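Local coordinates for extracellular solute-binding protein family 1 (Arthrobacter chlorophenolicus, PDB 4R2F), which probably serves as the extracellular solute-binding component of a bacterial sugar transporter, and holds the disaccharide laminaribiose between its lobes, at residues M275-L278 against G279-E282; N365-K368 against I369-Y373. All coordinates share one frame; numbering follows the deposited sequence.

Contact 1 (M275-L278 against G279-E282)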
ATOM      1  N   MET A 275       3.962  -7.495   9.291  1.00 35.36           N
ATOM      2  CA  MET A 275       3.553  -7.204   7.930  1.00 33.01           C
ATOM      3  C   MET A 275       4.146  -5.868   7.542  1.00 33.15           C
ATOM      4  O   MET A 275       3.990  -4.898   8.250  1.00 31.34           O
ATOM      5  CB  MET A 275       2.021  -7.138   7.840  1.00 34.60           C
ATOM      6  CG  MET A 275       1.440  -6.808   6.471  1.00 28.02           C
ATOM      7  SD  MET A 275      -0.254  -6.183   6.472  1.00 22.63           S
ATOM      8  CE  MET A 275      -0.010  -4.593   7.215  1.00 28.26           C
ATOM      9  N   LEU A 276       4.864  -5.830   6.434  1.00 28.48           N
ATOM     10  CA  LEU A 276       5.357  -4.567   5.924  1.00 22.11           C
ATOM     11  C   LEU A 276       5.258  -4.455   4.399  1.00 34.98           C
ATOM     12  O   LEU A 276       4.183  -4.552   3.834  1.00 36.00           O
ATOM     13  CB  LEU A 276       6.762  -4.268   6.454  1.00 28.93           C
ATOM     14  CG  LEU A 276       7.180  -2.798   6.510  1.00 36.18           C
ATOM     15  CD1 LEU A 276       6.000  -1.904   6.827  1.00 34.25           C
ATOM     16  CD2 LEU A 276       8.312  -2.559   7.488  1.00 28.66           C
ATOM     17  N   THR A 277       6.394  -4.255   3.751  1.00 30.24           N
ATOM     18  CA  THR A 277       6.452  -3.979   2.330  1.00 27.24           C
ATOM     19  C   THR A 277       7.543  -4.785   1.672  1.00 29.27           C
ATOM     20  O   THR A 277       8.344  -5.409   2.331  1.00 35.80           O
ATOM     21  CB  THR A 277       6.766  -2.502   2.047  1.00 34.15           C
ATOM     22  OG1 THR A 277       8.123  -2.229   2.397  1.00 32.64           O
ATOM     23  CG2 THR A 277       5.848  -1.596   2.823  1.00 45.62           C
ATOM     24  N   LEU A 278       7.557  -4.772   0.353  1.00 30.78           N
ATOM     25  CA  LEU A 278       8.695  -5.283  -0.376  1.00 25.06           C
ATOM     26  C   LEU A 278       9.915  -4.426  -0.040  1.00 33.33           C
ATOM     27  O   LEU A 278       9.795  -3.227   0.148  1.00 30.58           O
ATOM     28  CB  LEU A 278       8.419  -5.234  -1.870  1.00 26.82           C
ATOM     29  CG  LEU A 278       9.531  -5.740  -2.776  1.00 27.56           C
ATOM     30  CD1 LEU A 278       8.970  -6.272  -4.074  1.00 32.92           C
ATOM     31  CD2 LEU A 278      10.555  -4.655  -3.037  1.00 42.85           C
ATOM     32  N   GLY A 279      11.078  -5.058   0.058  1.00 31.85           N
ATOM     33  CA  GLY A 279      12.362  -4.356   0.256  1.00 29.65           C
ATOM     34  C   GLY A 279      12.632  -3.854   1.651  1.00 24.74           C
ATOM     35  O   GLY A 279      13.340  -2.883   1.826  1.00 29.40           O
ATOM     36  N   VAL A 280      12.110  -4.536   2.660  1.00 25.76           N
ATOM     37  CA  VAL A 280      12.303  -4.079   4.024  1.00 28.00           C
ATOM     38  C   VAL A 280      13.778  -3.881   4.440  1.00 29.65           C
ATOM     39  O   VAL A 280      14.085  -2.869   5.044  1.00 32.90           O
ATOM     40  CB  VAL A 280      11.599  -5.018   5.035  1.00 29.50           C
ATOM     41  CG1 VAL A 280      12.066  -4.768   6.467  1.00 31.28           C
ATOM     42  CG2 VAL A 280      10.082  -4.879   4.948  1.00 37.92           C
ATOM     43  N   PRO A 281      14.692  -4.835   4.141  1.00 34.10           N
ATOM     44  CA  PRO A 281      16.089  -4.608   4.580  1.00 35.10           C
ATOM     45  C   PRO A 281      16.677  -3.281   4.083  1.00 32.99           C
ATOM     46  O   PRO A 281      17.300  -2.536   4.851  1.00 36.59           O
ATOM     47  CB  PRO A 281      16.842  -5.801   3.974  1.00 36.55           C
ATOM     48  CG  PRO A 281      15.835  -6.880   3.909  1.00 28.89           C
ATOM     49  CD  PRO A 281      14.519  -6.186   3.582  1.00 29.59           C
ATOM     50  N   GLU A 282      16.403  -2.972   2.825  1.00 41.15           N
ATOM     51  CA  GLU A 282      16.919  -1.780   2.173  1.00 45.55           C
ATOM     52  C   GLU A 282      16.217  -0.549   2.760  1.00 44.31           C
ATOM     53  O   GLU A 282      16.840   0.468   3.010  1.00 37.19           O
ATOM     54  CB  GLU A 282      16.681  -1.856   0.649  1.00 47.89           C
ATOM     55  CG  GLU A 282      17.360  -3.008  -0.131  1.00 71.08           C
ATOM     56  CD  GLU A 282      17.025  -4.459   0.307  1.00189.36           C
ATOM     57  OE1 GLU A 282      15.845  -4.943   0.376  1.00 27.20           O
ATOM     58  OE2 GLU A 282      18.013  -5.172   0.552  1.00 65.94           O
TER

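Contact 2 (N365-K368 against I369-Y373)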
ATOM      1  N   ASN A 365      14.147 -12.505  -1.674  1.00 29.15           N
ATOM      2  CA  ASN A 365      12.950 -11.938  -1.062  1.00 32.47           C
ATOM      3  C   ASN A 365      11.943 -11.495  -2.098  1.00 33.42           C
ATOM      4  O   ASN A 365      10.760 -11.717  -1.919  1.00 29.81           O
ATOM      5  CB  ASN A 365      13.300 -10.776  -0.157  1.00 25.78           C
ATOM      6  CG  ASN A 365      14.021 -11.226   1.083  1.00 31.61           C
ATOM      7  OD1 ASN A 365      13.688 -12.270   1.666  1.00 32.25           O
ATOM      8  ND2 ASN A 365      14.992 -10.440   1.515  1.00 33.83           N
ATOM      9  N   ASN A 366      12.410 -10.868  -3.173  1.00 31.87           N
ATOM     10  CA  ASN A 366      11.523 -10.413  -4.223  1.00 31.57           C
ATOM     11  C   ASN A 366      10.867 -11.603  -4.892  1.00 33.10           C
ATOM     12  O   ASN A 366       9.669 -11.581  -5.182  1.00 29.25           O
ATOM     13  CB  ASN A 366      12.256  -9.608  -5.297  1.00 28.69           C
ATOM     14  CG  ASN A 366      12.762  -8.251  -4.813  1.00 31.46           C
ATOM     15  OD1 ASN A 366      12.306  -7.665  -3.823  1.00 34.20           O
ATOM     16  ND2 ASN A 366      13.680  -7.719  -5.573  1.00 30.13           N
ATOM     17  N   VAL A 367      11.657 -12.633  -5.174  1.00 30.34           N
ATOM     18  CA  VAL A 367      11.107 -13.837  -5.803  1.00 32.74           C
ATOM     19  C   VAL A 367      10.061 -14.516  -4.928  1.00 34.31           C
ATOM     20  O   VAL A 367       9.014 -14.964  -5.423  1.00 29.86           O
ATOM     21  CB  VAL A 367      12.212 -14.835  -6.198  1.00 32.93           C
ATOM     22  CG1 VAL A 367      11.625 -16.182  -6.596  1.00 28.85           C
ATOM     23  CG2 VAL A 367      13.022 -14.250  -7.352  1.00 35.02           C
ATOM     24  N   LYS A 368      10.317 -14.579  -3.626  1.00 27.86           N
ATOM     25  CA  LYS A 368       9.346 -15.206  -2.732  1.00 25.02           C
ATOM     26  C   LYS A 368       8.003 -14.440  -2.710  1.00 25.49           C
ATOM     27  O   LYS A 368       6.917 -15.035  -2.656  1.00 29.33           O
ATOM     28  CB  LYS A 368       9.937 -15.307  -1.349  1.00 26.95           C
ATOM     29  CG  LYS A 368       9.061 -16.050  -0.357  1.00 27.33           C
ATOM     30  CD  LYS A 368       9.866 -16.368   0.885  1.00 33.30           C
ATOM     31  CE  LYS A 368       9.060 -17.162   1.870  1.00 31.32           C
ATOM     32  NZ  LYS A 368       9.883 -17.653   2.999  1.00 37.22           N
ATOM     33  N   ILE A 369       8.072 -13.114  -2.783  1.00 26.82           N
ATOM     34  CA  ILE A 369       6.868 -12.266  -2.824  1.00 24.78           C
ATOM     35  C   ILE A 369       6.057 -12.518  -4.086  1.00 28.93           C
ATOM     36  O   ILE A 369       4.831 -12.698  -4.032  1.00 27.73           O
ATOM     37  CB  ILE A 369       7.257 -10.769  -2.705  1.00 24.99           C
ATOM     38  CG1 ILE A 369       7.801 -10.485  -1.307  1.00 37.32           C
ATOM     39  CG2 ILE A 369       6.086  -9.854  -3.008  1.00 35.75           C
ATOM     40  CD1 ILE A 369       8.638  -9.231  -1.252  1.00 32.04           C
ATOM     41  N   VAL A 370       6.748 -12.537  -5.220  1.00 30.27           N
ATOM     42  CA  VAL A 370       6.136 -12.877  -6.501  1.00 29.40           C
ATOM     43  C   VAL A 370       5.489 -14.231  -6.458  1.00 29.18           C
ATOM     44  O   VAL A 370       4.348 -14.397  -6.883  1.00 32.61           O
ATOM     45  CB  VAL A 370       7.179 -12.788  -7.650  1.00 29.47           C
ATOM     46  CG1 VAL A 370       6.600 -13.213  -8.997  1.00 31.18           C
ATOM     47  CG2 VAL A 370       7.640 -11.343  -7.778  1.00 40.61           C
ATOM     48  N   ASN A 371       6.205 -15.207  -5.923  1.00 28.09           N
ATOM     49  CA  ASN A 371       5.742 -16.577  -6.019  1.00 27.94           C
ATOM     50  C   ASN A 371       4.678 -16.955  -5.000  1.00 26.90           C
ATOM     51  O   ASN A 371       3.853 -17.775  -5.295  1.00 31.96           O
ATOM     52  CB  ASN A 371       6.909 -17.561  -5.921  1.00 27.51           C
ATOM     53  CG  ASN A 371       7.815 -17.515  -7.148  1.00 36.21           C
ATOM     54  OD1 ASN A 371       7.497 -16.884  -8.143  1.00 36.39           O
ATOM     55  ND2 ASN A 371       8.962 -18.159  -7.056  1.00 38.16           N
ATOM     56  N   GLU A 372       4.722 -16.361  -3.813  1.00 35.39           N
ATOM     57  CA  GLU A 372       3.844 -16.753  -2.716  1.00 31.37           C
ATOM     58  C   GLU A 372       2.804 -15.726  -2.383  1.00 34.71           C
ATOM     59  O   GLU A 372       1.747 -16.089  -1.919  1.00 31.05           O
ATOM     60  CB  GLU A 372       4.667 -17.080  -1.463  1.00 30.08           C
ATOM     61  CG  GLU A 372       5.657 -18.242  -1.696  1.00 28.16           C
ATOM     62  CD  GLU A 372       6.325 -18.764  -0.435  1.00 38.18           C
ATOM     63  OE1 GLU A 372       5.787 -18.579   0.691  1.00 41.47           O
ATOM     64  OE2 GLU A 372       7.402 -19.400  -0.574  1.00 38.71           O
ATOM     65  N   TYR A 373       3.075 -14.445  -2.600  1.00 30.21           N
ATOM     66  CA  TYR A 373       2.064 -13.407  -2.260  1.00 30.41           C
ATOM     67  C   TYR A 373       1.244 -12.943  -3.464  1.00 28.27           C
ATOM     68  O   TYR A 373       0.018 -12.794  -3.383  1.00 32.27           O
ATOM     69  CB  TYR A 373       2.742 -12.215  -1.523  1.00 22.82           C
ATOM     70  CG  TYR A 373       3.175 -12.552  -0.120  1.00 27.72           C
ATOM     71  CD1 TYR A 373       4.379 -13.226   0.138  1.00 26.80           C
ATOM     72  CD2 TYR A 373       2.373 -12.209   0.967  1.00 27.82           C
ATOM     73  CE1 TYR A 373       4.776 -13.516   1.446  1.00 25.18           C
ATOM     74  CE2 TYR A 373       2.737 -12.539   2.253  1.00 26.03           C
ATOM     75  CZ  TYR A 373       3.947 -13.176   2.492  1.00 28.95           C
ATOM     76  OH  TYR A 373       4.279 -13.467   3.773  1.00 31.27           O
TER

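Contact 1 (M275-L278 against G279-E282)
The turn that carries the chain from strand 273-275 into helix 280-284 folds back on itself where L276 and T277 meet V280, with G279 in the N-cap position. CG2 of V280 does most of the touching. It lies 3.7 Å from CB of L276, and CG and CD2 of the same leucine also come within van der Waals range, so one methyl rests alongside the root and one branch of L276 while the two side chains cross at about a right angle. The same methyl sits 3.2 Å from the backbone O of T277, a tight approach of carbon to oxygen. V280 brings it there by setting CG2 beside its own backbone N, with CG1 anti to that nitrogen.

The polar part of the turn is a side-chain hydrogen bond within residues 275-278: OG1 of T277 donates to O of L278 at 3.0 Å. The hydroxyl comes from above the peptide group, 50° out of the carbonyl plane, and is not aligned with a lone pair. A chi1 of 71° places OG1 between the backbone N and the carbonyl carbon, on the side where this oxygen can be reached. G279 follows with a phi of 77°, a conformation that favours glycine; a beta carbon would clash with O of L278.

T277 O also receives a weak hydrogen bond from W159 NE1, and the backbone of L276 is hydrogen-bonded to P157, which ties the turn to strand 145-161. The T277 side chain lies about 4 Å from a bound glucose unit. The hydroxyl-to-carbonyl bond is likely to limit rotation of this side chain, which lies beside the sugar, while the V280 methyl fills the inside of the bend, against both the L276 side chain and the T277 carbonyl.

Contact 2 (N365-K368 against I369-Y373)
Four successive i to i+4 backbone bonds join residues 365-368 to 369-372 in helix 364-373. The E372 N to K368 O bond has the smallest separation, 2.8 Å, though its N-H...O angle is 145°; V370 N to N366 O is longer at 3.1 Å but nearly straight at 173°. A wider pi-type turn spans 369-373, yet Y373 N still bonds to I369 O at 2.9 Å.

K368 and E372, one turn apart, cross without forming a salt bridge: NZ stays 4.7 Å from OE2, and the carboxylate instead meets the aliphatic chain, with OE2 3.7 Å from CE and equally near CG. K368 sets CG anti to its backbone nitrogen (chi1 -175°) and runs extended beyond it, carrying NZ to a hydrogen bond with V293 O, while E372 OE1 bonds to S295 OG. Replacing E372 with an alanine would probably leave S295 without this partner, uncover the K368 methylenes and remove a nearby negative charge from the ammonium.

On the buried side, I369 packs against I155, P157 and V293, and Y373 reaches past I155 and V293 to place OH in hydrogen bonds with A294 O and L158 N. The helix is thereby fastened to strands 145-161 and 291-294 and the residues just beyond the latter. Within the helix, CG1 and CD1 of I369 each approach N365 O to 3.3 Å. V367 and N371 run side by side, pointing the same way, with the valine CG1 3.3 Å from the asparagine ND2.

Contact 1 is wholly buried and close to the sugar, whereas contact 2 is only partly buried, with N371 exposed and the side chain of I369 about 13 Å from a bound glucose unit. Both are local, and both rest on strand 145-161: the turn 275-282 through P157 and W159, the helix through I155, P157 and W159. They also touch directly, L278 CG lying 3.9 Å from I369 CD1 and 3.5 Å from N366 OD1. Their chemistry differs accordingly. Contact 1 relies on apolar contact and a hydroxyl bond in an irregular turn; contact 2 combines regular helical backbone bonding with long polar side chains directed to residues 293-295.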